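Local coordinates for cleavage stimulation factor 77 (Encephalitozoon cuniculi, PDB 2UY1), which is probably a helical-repeat scaffold in the 3'-end processing of pre-mRNA and is thought to bind mRNA, at residues T338-N341 and I342-G346; P351-T354 and L355-E358. One frame throughout, in Å; residues are numbered along the deposited sequence.

Contact 1 (T338-N341 and I342-G346); sequences TPYN and IFSSG
S344 turns its hydroxyl back along helix 337-349 and donates from OG to Y340 O at 2.7 Å. The S344 backbone N binds the same oxygen at 2.9 Å, and the two donors reach it from opposite faces of the carbonyl plane. A chi1 of -66° sets OG beside its own backbone N, facing the preceding turn, where it also meets the Y340 ring obliquely, 3.2 Å from CE2. S345 repeats the pattern, with OG 3.0 Å from N341 O.

The tight side is the buried one. F343 N donates almost straight to P339 O (172°), and F343 CD1 rests 3.2 Å from that same oxygen. Beyond them, A326 of helix 319-333 and F363 of helix 354-367 touch both P339 and F343, and F360 meets the F343 ring. Looser is the flank where T338 and I342 lie side by side, CG2 to CD1 at 3.7 Å, both touching E329. N341 is exposed and sends ND2 back to A337 O.

Two successive serines thus spend their hydroxyls inside the helix, giving Y340 O and N341 O a second donor each and settling the polar groups locally, while the rings of Y340 and F343, with P339 and S344, meet helix 354-367.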
# COMPACT_ATOMS: atom_id res chain seq x y z
N THR B 338 29.62 4.94 -5.32
CA THR B 338 29.88 3.60 -4.85
C THR B 338 28.62 2.76 -4.80
O THR B 338 28.68 1.67 -5.31
CB THR B 338 30.61 3.61 -3.47
OG1 THR B 338 31.94 4.09 -3.68
CG2 THR B 338 30.62 2.17 -2.77
N PRO B 339 27.50 3.27 -4.16
CA PRO B 339 26.23 2.48 -4.23
C PRO B 339 25.75 2.22 -5.66
O PRO B 339 25.21 1.15 -5.92
CB PRO B 339 25.20 3.27 -3.40
CG PRO B 339 25.81 4.60 -3.10
CD PRO B 339 27.34 4.49 -3.35
N TYR B 340 25.95 3.18 -6.55
CA TYR B 340 25.57 2.98 -7.95
C TYR B 340 26.29 1.76 -8.51
O TYR B 340 25.71 0.92 -9.22
CB TYR B 340 25.95 4.21 -8.78
CG TYR B 340 25.57 4.06 -10.24
CD1 TYR B 340 24.38 4.59 -10.70
CD2 TYR B 340 26.39 3.36 -11.16
CE1 TYR B 340 24.01 4.48 -12.00
CE2 TYR B 340 26.00 3.21 -12.52
CZ TYR B 340 24.81 3.81 -12.92
OH TYR B 340 24.35 3.74 -14.23
N ASN B 341 27.57 1.67 -8.20
CA ASN B 341 28.40 0.58 -8.67
C ASN B 341 28.07 -0.73 -8.01
O ASN B 341 28.05 -1.72 -8.69
CB ASN B 341 29.89 0.96 -8.66
CG ASN B 341 30.16 2.09 -9.66
OD1 ASN B 341 30.83 1.90 -10.65
ND2 ASN B 341 29.56 3.25 -9.43
N ILE B 342 27.72 -0.73 -6.73
CA ILE B 342 27.30 -1.97 -6.06
C ILE B 342 25.97 -2.49 -6.59
O ILE B 342 25.81 -3.69 -6.86
CB ILE B 342 27.28 -1.78 -4.52
CG1 ILE B 342 28.66 -1.33 -4.04
CG2 ILE B 342 26.78 -3.02 -3.84
CD1 ILE B 342 28.78 -0.98 -2.60
N PHE B 343 25.00 -1.59 -6.78
CA PHE B 343 23.69 -1.95 -7.39
C PHE B 343 23.89 -2.49 -8.82
O PHE B 343 23.25 -3.47 -9.21
CB PHE B 343 22.79 -0.72 -7.50
CG PHE B 343 21.91 -0.44 -6.30
CD1 PHE B 343 22.06 0.76 -5.62
CD2 PHE B 343 20.84 -1.27 -5.96
CE1 PHE B 343 21.25 1.05 -4.51
CE2 PHE B 343 19.99 -0.96 -4.86
CZ PHE B 343 20.21 0.20 -4.13
N SER B 344 24.75 -1.81 -9.60
CA SER B 344 25.07 -2.16 -11.00
C SER B 344 25.70 -3.57 -11.07
O SER B 344 25.19 -4.41 -11.82
CB SER B 344 26.02 -1.11 -11.62
OG SER B 344 25.39 0.17 -11.76
N SER B 345 26.75 -3.83 -10.29
CA SER B 345 27.33 -5.20 -10.11
C SER B 345 26.32 -6.24 -9.80
O SER B 345 26.32 -7.31 -10.39
CB SER B 345 28.26 -5.22 -8.93
OG SER B 345 29.30 -4.35 -9.18
N GLY B 346 25.46 -5.95 -8.82
CA GLY B 346 24.44 -6.88 -8.44
C GLY B 346 23.46 -7.19 -9.52
O GLY B 346 22.97 -8.28 -9.56

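Contact 2 (P351-T354 and L355-E358); sequences PDST and LLKE
The N-cap of helix 354-367 is S353, whose OG accepts from L356 N at 3.2 Å with an N-H...O angle of 158°. This is a worked case of serine capping: a side-chain oxygen serves an amide of the first turn, which has no preceding helical carbonyl to use. With OG anti to the backbone N (chi1 177°), the hydroxyl is turned to the L356 amide. The S353 methylene meanwhile packs on L356, CB to CD2 at 3.9 Å, so the cap has an apolar side as well. Regular helical bonding follows at once, from K357 N to S353 O. The next bond, from E358 N to T354 O, is 2.8 Å long and nearly straight.

K357 runs extended back over the turn toward the loop. Its CG passes 3.3 Å from S353 O, and CE comes within 3.0 Å of P351 O. NZ is also close to P351 O, but the angle is too poor for a hydrogen bond. A water lies 2.9 Å from T354 OG1; its link to K357 NZ is implausibly short and therefore doubtful.

E358 OE1 is held by T383 OG1, and T354 and E358 both touch L423. Elsewhere round the turn, S353, L355 and L356 meet helix 319-333 through P319, H320 and I323, joining the cap to the helix that precedes helix 337-349.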
# COMPACT_ATOMS: atom_id res chain seq x y z
N PRO B 351 20.32 -10.56 -13.36
CA PRO B 351 19.83 -9.71 -14.45
C PRO B 351 18.31 -9.68 -14.49
O PRO B 351 17.74 -8.76 -15.07
CB PRO B 351 20.35 -10.40 -15.73
CG PRO B 351 20.77 -11.74 -15.34
CD PRO B 351 20.88 -11.83 -13.86
N ASP B 352 17.70 -10.71 -13.88
CA ASP B 352 16.26 -10.92 -13.78
C ASP B 352 15.70 -10.60 -12.39
O ASP B 352 14.63 -11.08 -12.07
CB ASP B 352 15.91 -12.39 -14.10
CG ASP B 352 16.21 -12.79 -15.56
OD1 ASP B 352 16.01 -11.95 -16.48
OD2 ASP B 352 16.65 -13.95 -15.78
N SER B 353 16.40 -9.85 -11.55
CA SER B 353 15.90 -9.57 -10.20
C SER B 353 15.06 -8.26 -10.21
O SER B 353 15.62 -7.20 -10.25
CB SER B 353 17.06 -9.39 -9.22
OG SER B 353 16.59 -9.05 -7.89
N THR B 354 13.75 -8.36 -10.16
CA THR B 354 12.87 -7.18 -10.12
C THR B 354 13.11 -6.33 -8.82
O THR B 354 13.14 -5.07 -8.82
CB THR B 354 11.45 -7.67 -10.22
OG1 THR B 354 11.21 -8.15 -11.56
CG2 THR B 354 10.41 -6.54 -9.77
N LEU B 355 13.34 -7.04 -7.73
CA LEU B 355 13.79 -6.41 -6.48
C LEU B 355 14.92 -5.47 -6.67
O LEU B 355 14.88 -4.35 -6.23
CB LEU B 355 14.27 -7.48 -5.49
CG LEU B 355 14.77 -6.90 -4.16
CD1 LEU B 355 13.61 -6.17 -3.39
CD2 LEU B 355 15.37 -8.06 -3.39
N LEU B 356 16.00 -5.92 -7.30
CA LEU B 356 17.17 -5.04 -7.42
C LEU B 356 16.86 -3.88 -8.39
O LEU B 356 17.37 -2.76 -8.24
CB LEU B 356 18.34 -5.90 -7.95
CG LEU B 356 19.87 -5.92 -7.88
CD1 LEU B 356 20.52 -5.57 -6.56
CD2 LEU B 356 20.24 -7.36 -8.18
N LYS B 357 16.12 -4.19 -9.46
CA LYS B 357 15.78 -3.19 -10.47
C LYS B 357 14.96 -2.03 -9.85
O LYS B 357 15.32 -0.83 -10.01
CB LYS B 357 15.04 -3.83 -11.63
CG LYS B 357 15.90 -4.75 -12.51
CD LYS B 357 15.05 -5.37 -13.66
CE LYS B 357 15.76 -6.64 -14.26
NZ LYS B 357 14.71 -7.57 -14.87
N GLU B 358 13.94 -2.39 -9.09
CA GLU B 358 13.08 -1.42 -8.40
C GLU B 358 13.77 -0.68 -7.27
O GLU B 358 13.59 0.53 -7.15
CB GLU B 358 11.79 -2.08 -7.90
CG GLU B 358 10.82 -1.14 -7.13
CD GLU B 358 9.43 -1.74 -6.88
OE1 GLU B 358 8.68 -2.08 -7.84
OE2 GLU B 358 9.04 -1.79 -5.69
O HOH W 1 12.74 -8.67 -14.00

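Contacts 1 and 2 lie on consecutive helices, 337-349 and 354-367, with centres about 13 Å apart. They touch where the two helices approach the connecting loop: G346 O packs 3.2 Å from L356 CD2. Contact 1 looks across this interface through F343 and Y340, which meet F360 just beyond the end of contact 2, while contact 2 starts the helix that bears that ring. Helix 319-333 borders both, through A326 and E329 for contact 1 and I323 for contact 2. Their centres lie about 31 Å and about 29 Å from that of the chain, in a helical array consistent with the repeats of this family.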